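Long-range contacts in gamma-glutamyltranspeptidase (Streptomyces lincolnensis, PDB 6J3A), which probably transfers or hydrolyses gamma-glutamyl groups, or acts on a related amide bond, as a member of the Ntn-hydrolase gamma-glutamyltranspeptidase family: residues A81-A85 / T244-D249; V215-G219 / L250-S254. All blocks are in the same frame, centred on the assembly; numbering follows the deposited sequence.

From the N terminus, the chain first reaches 81-85, in the loop after strand 73-77, which supplies the first half of contact 1. The chain then runs through a mostly helical region to the end of helix 205-217, where 215-219 enters contact 2. After helix 220-229 it returns with 244-249, which closes contact 1 over a loop of 158 residues, and at once with 250-254, which closes contact 2 over 30. The segments alternate, so the two loops cross. Helix 247-252 is common to both: its N-terminal end meets the 81-85 turn, its C-terminal end meets helix 205-217. Leu245 CD1 lies 4.2 Å from Leu250 CD2, so the contacts touch through packing.

Contact 1. Residues A81-A85 / T244-D249; sequences APAGA and TLTAAD
Pro82 to Ala85 form a type I beta turn facing the loop that leads into helix 247-252, with the CA atoms of Pro82 and Leu245 5.2 Å apart. Asp249 makes the polar link: its OD1 accepts from Ala83 N at 2.7 Å, with a nearly straight N-H...O angle of 179°, on the syn side and 27° out of the carboxylate plane. With CG anti to its own carbonyl carbon (chi1 -70°), Asp249 directs the carboxylate back over the start of the helix, where OD2 accepts a bent hydrogen bond from Thr246 N at 2.9 Å through its anti lone pair. An alanine here would probably leave both Ala83 N and Thr246 N without their acceptor. Van der Waals contacts flank the Ala83-Asp249 bond. Pro82 CG makes an apolar contact with Leu245 CD1 at 3.8 Å, and Pro82 CB also lies 3.6 Å from Thr244 OG1, the proline ring and the threonine side chain crossing at about a right angle. Thr244 CG2 rests 3.5 Å from Gly84 O, and Leu460 adds a further contact to Pro82. Asp249 N reaches back to Thr246 OG1 at 3.2 Å, and these reciprocal bonds make Thr246 and Asp249 a capping box, with the turn docked on its carboxylate.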
loop_
_atom_site.group_PDB
_atom_site.type_symbol
_atom_site.label_atom_id
_atom_site.label_comp_id
_atom_site.label_asym_id
_atom_site.label_seq_id
_atom_site.Cartn_x
_atom_site.Cartn_y
_atom_site.Cartn_z
ATOM N N ALA A 81 -1.945 -1.593 -38.628
ATOM C CA ALA A 81 -1.334 -2.594 -39.493
ATOM C C ALA A 81 -0.400 -1.930 -40.512
ATOM O O ALA A 81 -0.655 -0.794 -40.947
ATOM C CB ALA A 81 -2.401 -3.397 -40.213
ATOM N N PRO A 82 0.698 -2.624 -40.886
ATOM C CA PRO A 82 1.552 -2.023 -41.915
ATOM C C PRO A 82 0.882 -1.983 -43.291
ATOM O O PRO A 82 -0.024 -2.776 -43.577
ATOM C CB PRO A 82 2.802 -2.919 -41.927
ATOM C CG PRO A 82 2.771 -3.676 -40.640
ATOM C CD PRO A 82 1.333 -3.789 -40.239
ATOM N N ALA A 83 1.351 -1.059 -44.123
ATOM C CA ALA A 83 0.884 -0.888 -45.498
ATOM C C ALA A 83 0.802 -2.202 -46.308
ATOM O O ALA A 83 -0.104 -2.364 -47.137
ATOM C CB ALA A 83 1.764 0.131 -46.210
ATOM N N GLY A 84 1.728 -3.134 -46.055
ATOM C CA GLY A 84 1.741 -4.456 -46.724
ATOM C C GLY A 84 1.039 -5.617 -46.009
ATOM O O GLY A 84 1.176 -6.782 -46.413
ATOM N N ALA A 85 0.275 -5.307 -44.967
ATOM C CA ALA A 85 -0.305 -6.332 -44.110
ATOM C C ALA A 85 -1.722 -6.628 -44.534
ATOM O O ALA A 85 -2.669 -6.226 -43.861
ATOM C CB ALA A 85 -0.267 -5.892 -42.657
ATOM N N THR A 244 5.937 -7.464 -42.657
ATOM C CA THR A 244 5.755 -6.549 -43.789
ATOM C C THR A 244 6.014 -5.105 -43.396
ATOM O O THR A 244 6.005 -4.227 -44.254
ATOM C CB THR A 244 4.323 -6.614 -44.360
ATOM O OG1 THR A 244 3.381 -6.159 -43.377
ATOM C CG2 THR A 244 3.965 -8.031 -44.785
ATOM N N LEU A 245 6.206 -4.864 -42.098
ATOM C CA LEU A 245 6.557 -3.549 -41.569
ATOM C C LEU A 245 7.754 -2.928 -42.303
ATOM O O LEU A 245 8.708 -3.628 -42.653
ATOM C CB LEU A 245 6.856 -3.661 -40.069
ATOM C CG LEU A 245 6.975 -2.332 -39.307
ATOM C CD1 LEU A 245 5.609 -1.794 -38.906
ATOM C CD2 LEU A 245 7.859 -2.484 -38.076
ATOM N N THR A 246 7.683 -1.617 -42.528
ATOM C CA THR A 246 8.693 -0.877 -43.297
ATOM C C THR A 246 9.030 0.441 -42.623
ATOM O O THR A 246 8.299 0.913 -41.759
ATOM C CB THR A 246 8.195 -0.519 -44.719
ATOM O OG1 THR A 246 7.327 0.623 -44.654
ATOM C CG2 THR A 246 7.454 -1.687 -45.387
ATOM N N ALA A 247 10.116 1.053 -43.081
ATOM C CA ALA A 247 10.572 2.367 -42.600
ATOM C C ALA A 247 9.488 3.429 -42.687
ATOM O O ALA A 247 9.280 4.178 -41.740
ATOM C CB ALA A 247 11.786 2.819 -43.394
ATOM N N ALA A 248 8.809 3.482 -43.834
ATOM C CA ALA A 248 7.699 4.425 -44.065
ATOM C C ALA A 248 6.446 4.212 -43.202
ATOM O O ALA A 248 5.749 5.187 -42.912
ATOM C CB ALA A 248 7.300 4.418 -45.534
ATOM N N ASP A 249 6.129 2.965 -42.831
ATOM C CA ASP A 249 5.018 2.712 -41.889
ATOM C C ASP A 249 5.263 3.479 -40.591
ATOM O O ASP A 249 4.357 4.127 -40.050
ATOM C CB ASP A 249 4.880 1.228 -41.516
ATOM C CG ASP A 249 4.371 0.364 -42.653
ATOM O OD1 ASP A 249 3.290 0.641 -43.200
ATOM O OD2 ASP A 249 5.036 -0.632 -42.986
#

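Contact 2. Residues V215-G219 / L250-S254; sequences VWRTG and LAGWS
Arg217 supplies the one assigned hydrogen bond between 215-219 and 250-254: NH2 donates to Trp253 O at 2.9 Å with an N-H...O angle of 160°. Trp253 O lies close to the guanidinium plane, yet NH2 stands 63° out of the carbonyl plane and so misses the lone pairs. Ser254 OG lies oblique to the guanidinium, only 2.5 Å from Arg217 NH2, a separation too short to rest a claim on, while Ala251 O sits over one face, displaced toward its rim. NH1 makes a salt bridge with Glu214 of its own helix.

Van der Waals contacts, mostly of carbon with carbonyl oxygen, accompany the bond. The first two arginine torsions are away from staggered values; chi2 (128°) brings CD to 3.3 Å from Trp253 O, though the detail of this path is doubtful. Leu250 CB meets Arg217 O at 3.5 Å, and the Leu250 side chain also packs on Ala222 and Val226 of helix 220-229. The methyls Thr218 CG2 and Ala251 CB meet at 4.0 Å.

Carbonyl oxygens at the C-terminal end of helix 247-252 and just beyond it thus gather round a cationic side chain, which is likely to be favourable electrostatically, and the salt bridge to Glu214 probably offsets part of its charge.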
loop_
_atom_site.group_PDB
_atom_site.type_symbol
_atom_site.label_atom_id
_atom_site.label_comp_id
_atom_site.label_asym_id
_atom_site.label_seq_id
_atom_site.Cartn_x
_atom_site.Cartn_y
_atom_site.Cartn_z
ATOM N N VAL A 215 13.268 10.403 -33.379
ATOM C CA VAL A 215 14.255 9.350 -33.128
ATOM C C VAL A 215 13.593 7.967 -33.106
ATOM O O VAL A 215 14.124 7.015 -33.678
ATOM C CB VAL A 215 15.033 9.614 -31.827
ATOM C CG1 VAL A 215 15.895 8.419 -31.439
ATOM C CG2 VAL A 215 15.912 10.843 -32.003
ATOM N N TRP A 216 12.440 7.866 -32.455
ATOM C CA TRP A 216 11.652 6.636 -32.488
ATOM C C TRP A 216 11.166 6.319 -33.903
ATOM O O TRP A 216 11.155 5.162 -34.322
ATOM C CB TRP A 216 10.444 6.717 -31.546
ATOM C CG TRP A 216 9.692 5.418 -31.507
ATOM C CD1 TRP A 216 8.784 4.974 -32.425
ATOM C CD2 TRP A 216 9.825 4.372 -30.540
ATOM N NE1 TRP A 216 8.334 3.724 -32.084
ATOM C CE2 TRP A 216 8.953 3.332 -30.927
ATOM C CE3 TRP A 216 10.582 4.217 -29.377
ATOM C CZ2 TRP A 216 8.817 2.148 -30.192
ATOM C CZ3 TRP A 216 10.449 3.034 -28.645
ATOM C CH2 TRP A 216 9.569 2.015 -29.061
ATOM N N ARG A 217 10.773 7.364 -34.620
ATOM C CA ARG A 217 10.063 7.251 -35.894
ATOM C C ARG A 217 10.925 7.045 -37.129
ATOM O O ARG A 217 10.567 6.268 -38.017
ATOM C CB ARG A 217 9.274 8.534 -36.123
ATOM C CG ARG A 217 7.917 8.303 -36.720
ATOM C CD ARG A 217 6.871 8.998 -35.897
ATOM N NE ARG A 217 6.963 10.448 -36.044
ATOM C CZ ARG A 217 5.981 11.240 -36.472
ATOM N NH1 ARG A 217 6.197 12.545 -36.555
ATOM N NH2 ARG A 217 4.785 10.754 -36.809
ATOM N N THR A 218 12.011 7.810 -37.197
ATOM C CA THR A 218 12.951 7.788 -38.322
ATOM C C THR A 218 14.405 7.512 -37.940
ATOM O O THR A 218 15.223 7.273 -38.826
ATOM C CB THR A 218 12.916 9.131 -39.077
ATOM O OG1 THR A 218 13.300 10.194 -38.193
ATOM C CG2 THR A 218 11.517 9.400 -39.634
ATOM N N GLY A 219 14.718 7.532 -36.641
ATOM C CA GLY A 219 16.097 7.448 -36.148
ATOM C C GLY A 219 16.569 6.031 -35.870
ATOM O O GLY A 219 16.053 5.062 -36.432
ATOM N N LEU A 250 6.496 3.372 -40.092
ATOM C CA LEU A 250 6.910 4.068 -38.869
ATOM C C LEU A 250 6.949 5.560 -39.060
ATOM O O LEU A 250 6.394 6.279 -38.251
ATOM C CB LEU A 250 8.279 3.596 -38.384
ATOM C CG LEU A 250 8.394 2.106 -38.059
ATOM C CD1 LEU A 250 9.751 1.845 -37.433
ATOM C CD2 LEU A 250 7.298 1.591 -37.143
ATOM N N ALA A 251 7.579 6.013 -40.139
ATOM C CA ALA A 251 7.721 7.448 -40.434
ATOM C C ALA A 251 6.370 8.197 -40.532
ATOM O O ALA A 251 6.263 9.363 -40.141
ATOM C CB ALA A 251 8.545 7.642 -41.705
ATOM N N GLY A 252 5.347 7.511 -41.037
ATOM C CA GLY A 252 4.026 8.112 -41.252
ATOM C C GLY A 252 3.072 8.160 -40.063
ATOM O O GLY A 252 2.133 8.961 -40.061
ATOM N N TRP A 253 3.301 7.319 -39.054
ATOM C CA TRP A 253 2.319 7.128 -37.975
ATOM C C TRP A 253 2.602 7.994 -36.760
ATOM O O TRP A 253 3.723 8.074 -36.284
ATOM C CB TRP A 253 2.213 5.651 -37.548
ATOM C CG TRP A 253 1.083 5.426 -36.568
ATOM C CD1 TRP A 253 -0.206 5.092 -36.860
ATOM C CD2 TRP A 253 1.146 5.571 -35.147
ATOM N NE1 TRP A 253 -0.949 5.007 -35.707
ATOM C CE2 TRP A 253 -0.145 5.301 -34.640
ATOM C CE3 TRP A 253 2.169 5.902 -34.252
ATOM C CZ2 TRP A 253 -0.438 5.343 -33.276
ATOM C CZ3 TRP A 253 1.879 5.953 -32.900
ATOM C CH2 TRP A 253 0.582 5.673 -32.423
ATOM N N SER A 254 1.549 8.619 -36.255
ATOM C CA SER A 254 1.571 9.385 -35.021
ATOM C C SER A 254 0.385 8.952 -34.192
ATOM O O SER A 254 -0.637 8.503 -34.721
ATOM C CB SER A 254 1.425 10.881 -35.304
ATOM O OG SER A 254 2.581 11.402 -35.925
#